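Local coordinates for phosphatase (Thermotoga maritima, PDB 1NF2), which probably acts as a magnesium-dependent phosphatase of the haloacid dehalogenase (HAD) family, at residues E113-E118 against V128-E133. Residues are numbered along the deposited sequence; the frame is centred on the assembly and turned at random.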
loop_
_atom_site.group_PDB
_atom_site.type_symbol
_atom_site.label_atom_id
_atom_site.label_comp_id
_atom_site.label_asym_id
_atom_site.label_seq_id
_atom_site.Cartn_x
_atom_site.Cartn_y
_atom_site.Cartn_z
ATOM N N GLU A 113 -19.755 -10.269 -1.000
ATOM C CA GLU A 113 -20.794 -11.290 -0.975
ATOM C C GLU A 113 -22.120 -10.768 -1.509
ATOM O O GLU A 113 -22.776 -11.423 -2.318
ATOM C CB GLU A 113 -20.991 -11.803 0.450
ATOM C CG GLU A 113 -20.947 -13.309 0.568
ATOM C CD GLU A 113 -21.217 -13.782 1.978
ATOM O OE1 GLU A 113 -20.968 -14.976 2.253
ATOM O OE2 GLU A 113 -21.679 -12.966 2.808
ATOM N N LYS A 114 -22.505 -9.580 -1.056
ATOM C CA LYS A 114 -23.766 -8.975 -1.471
ATOM C C LYS A 114 -23.539 -7.587 -2.065
ATOM O O LYS A 114 -22.664 -6.852 -1.609
ATOM C CB LYS A 114 -24.701 -8.876 -0.264
ATOM C CG LYS A 114 -24.839 -10.179 0.513
ATOM C CD LYS A 114 -25.500 -9.957 1.862
ATOM C CE LYS A 114 -25.503 -11.230 2.691
ATOM N NZ LYS A 114 -26.095 -11.000 4.036
ATOM N N ASP A 115 -24.325 -7.228 -3.077
ATOM C CA ASP A 115 -24.185 -5.921 -3.711
ATOM C C ASP A 115 -25.041 -4.890 -2.993
ATOM O O ASP A 115 -26.106 -4.508 -3.478
ATOM C CB ASP A 115 -24.597 -5.983 -5.185
ATOM C CG ASP A 115 -24.181 -4.739 -5.964
ATOM O OD1 ASP A 115 -24.458 -4.680 -7.180
ATOM O OD2 ASP A 115 -23.575 -3.823 -5.365
ATOM N N ASN A 116 -24.567 -4.441 -1.836
ATOM C CA ASN A 116 -25.287 -3.453 -1.047
ATOM C C ASN A 116 -24.677 -2.054 -1.158
ATOM O O ASN A 116 -23.729 -1.830 -1.917
ATOM C CB ASN A 116 -25.329 -3.895 0.417
ATOM C CG ASN A 116 -23.963 -4.260 0.954
ATOM O OD1 ASN A 116 -23.272 -5.112 0.397
ATOM N ND2 ASN A 116 -23.566 -3.619 2.043
ATOM N N GLU A 117 -25.229 -1.121 -0.389
ATOM C CA GLU A 117 -24.780 0.267 -0.384
ATOM C C GLU A 117 -23.406 0.438 0.258
ATOM O O GLU A 117 -22.662 1.353 -0.092
ATOM C CB GLU A 117 -25.803 1.137 0.352
ATOM C CG GLU A 117 -27.225 0.997 -0.180
ATOM C CD GLU A 117 -27.853 -0.350 0.146
ATOM O OE1 GLU A 117 -28.893 -0.684 -0.462
ATOM O OE2 GLU A 117 -27.314 -1.072 1.015
ATOM N N GLU A 118 -23.079 -0.438 1.203
ATOM C CA GLU A 118 -21.789 -0.383 1.876
ATOM C C GLU A 118 -20.661 -0.513 0.853
ATOM O O GLU A 118 -19.784 0.348 0.765
ATOM C CB GLU A 118 -21.669 -1.511 2.908
ATOM C CG GLU A 118 -22.293 -1.229 4.277
ATOM C CD GLU A 118 -23.802 -1.089 4.239
ATOM O OE1 GLU A 118 -24.479 -2.030 3.774
ATOM O OE2 GLU A 118 -24.310 -0.038 4.684
ATOM N N VAL A 128 -11.958 1.731 -6.836
ATOM C CA VAL A 128 -11.543 0.415 -7.311
ATOM C C VAL A 128 -12.820 -0.284 -7.811
ATOM O O VAL A 128 -13.925 0.059 -7.381
ATOM C CB VAL A 128 -10.955 -0.436 -6.153
ATOM C CG1 VAL A 128 -9.669 0.207 -5.628
ATOM C CG2 VAL A 128 -11.978 -0.557 -5.018
ATOM N N ASP A 129 -12.682 -1.247 -8.721
ATOM C CA ASP A 129 -13.838 -1.996 -9.230
ATOM C C ASP A 129 -14.037 -3.211 -8.323
ATOM O O ASP A 129 -13.067 -3.752 -7.795
ATOM C CB ASP A 129 -13.585 -2.492 -10.663
ATOM C CG ASP A 129 -13.515 -1.363 -11.678
ATOM O OD1 ASP A 129 -12.606 -0.515 -11.571
ATOM O OD2 ASP A 129 -14.369 -1.334 -12.588
ATOM N N TYR A 130 -15.284 -3.629 -8.127
ATOM C CA TYR A 130 -15.556 -4.799 -7.298
ATOM C C TYR A 130 -16.514 -5.738 -8.015
ATOM O O TYR A 130 -17.194 -5.349 -8.965
ATOM C CB TYR A 130 -16.151 -4.406 -5.940
ATOM C CG TYR A 130 -17.532 -3.804 -6.015
ATOM C CD1 TYR A 130 -17.710 -2.451 -6.300
ATOM C CD2 TYR A 130 -18.667 -4.589 -5.800
ATOM C CE1 TYR A 130 -18.984 -1.890 -6.368
ATOM C CE2 TYR A 130 -19.944 -4.039 -5.867
ATOM C CZ TYR A 130 -20.096 -2.689 -6.150
ATOM O OH TYR A 130 -21.357 -2.135 -6.202
ATOM N N ARG A 131 -16.561 -6.981 -7.554
ATOM C CA ARG A 131 -17.427 -7.982 -8.146
ATOM C C ARG A 131 -18.226 -8.690 -7.061
ATOM O O ARG A 131 -17.703 -8.992 -5.986
ATOM C CB ARG A 131 -16.581 -8.979 -8.943
ATOM C CG ARG A 131 -16.054 -8.407 -10.255
ATOM C CD ARG A 131 -14.963 -9.270 -10.861
ATOM N NE ARG A 131 -14.697 -8.948 -12.266
ATOM C CZ ARG A 131 -14.359 -7.745 -12.728
ATOM N NH1 ARG A 131 -14.240 -6.714 -11.903
ATOM N NH2 ARG A 131 -14.129 -7.576 -14.023
ATOM N N VAL A 132 -19.504 -8.925 -7.339
ATOM C CA VAL A 132 -20.383 -9.601 -6.395
ATOM C C VAL A 132 -20.278 -11.109 -6.564
ATOM O O VAL A 132 -20.493 -11.644 -7.651
ATOM C CB VAL A 132 -21.853 -9.175 -6.586
ATOM C CG1 VAL A 132 -22.026 -7.730 -6.161
ATOM C CG2 VAL A 132 -22.262 -9.343 -8.044
ATOM N N GLU A 133 -19.934 -11.788 -5.478
ATOM C CA GLU A 133 -19.787 -13.237 -5.482
ATOM C C GLU A 133 -20.449 -13.814 -4.231
ATOM O O GLU A 133 -19.842 -13.856 -3.160
ATOM C CB GLU A 133 -18.299 -13.610 -5.509
ATOM C CG GLU A 133 -18.018 -15.099 -5.346
ATOM C CD GLU A 133 -18.503 -15.930 -6.519
ATOM O OE1 GLU A 133 -19.656 -15.732 -6.952
ATOM O OE2 GLU A 133 -17.733 -16.787 -7.004
#
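Y130 reaches across this surface contact and brings its hydroxyl to the carboxylate of D115. Y130 OH donates a hydrogen bond to D115 OD2 at 2.9 Å. The oxygen is met on its syn side, with the donor 29° out of the carboxylate plane. D115 OD2 in turn lies at the ring edge and in plane. The two side chains cross at about a right angle, and the carboxylate and ring planes are 74° apart. D115 points its carboxylate this way because CG is anti to the backbone N (chi1 -167°). The same D115 OD2 forms a salt bridge with K120, so the oxygen is gripped by a hydroxyl and an ammonium group. The nearby positive charge would probably favour the ionised carboxylate.

D115 also packs against V132. The closest approach is V132 CG1 to D115 CB, at 3.3 Å, a tight fit, and D115 CG follows at 3.7 Å from the same methyl.

The contact lies in a beta-alpha-beta unit made of strand 110-112, helix 117-125 and strand 130-132. The two strands are parallel neighbours in the six-stranded mixed sheet, and 130-132 is at its edge. This sheet is separate from the core sheet that carries the magnesium site, and probably belongs to the substrate-binding cap domain. D115 is the centre of an inverse gamma turn in the link to the helix, whose N-cap position is N116. Y130 also touches I119, K120 and A123 of that helix, and thus spans from the edge strand to the helix and its leading turn. A leucine in place of Y130 would probably leave D115 without its hydroxyl partner and freer to turn.

Beyond V132 the two segments meet through backbone. E113 CA makes a nearly straight CA-H...O contact to E133 O, at 3.5 Å. E113 OE1 forms a salt bridge with K96.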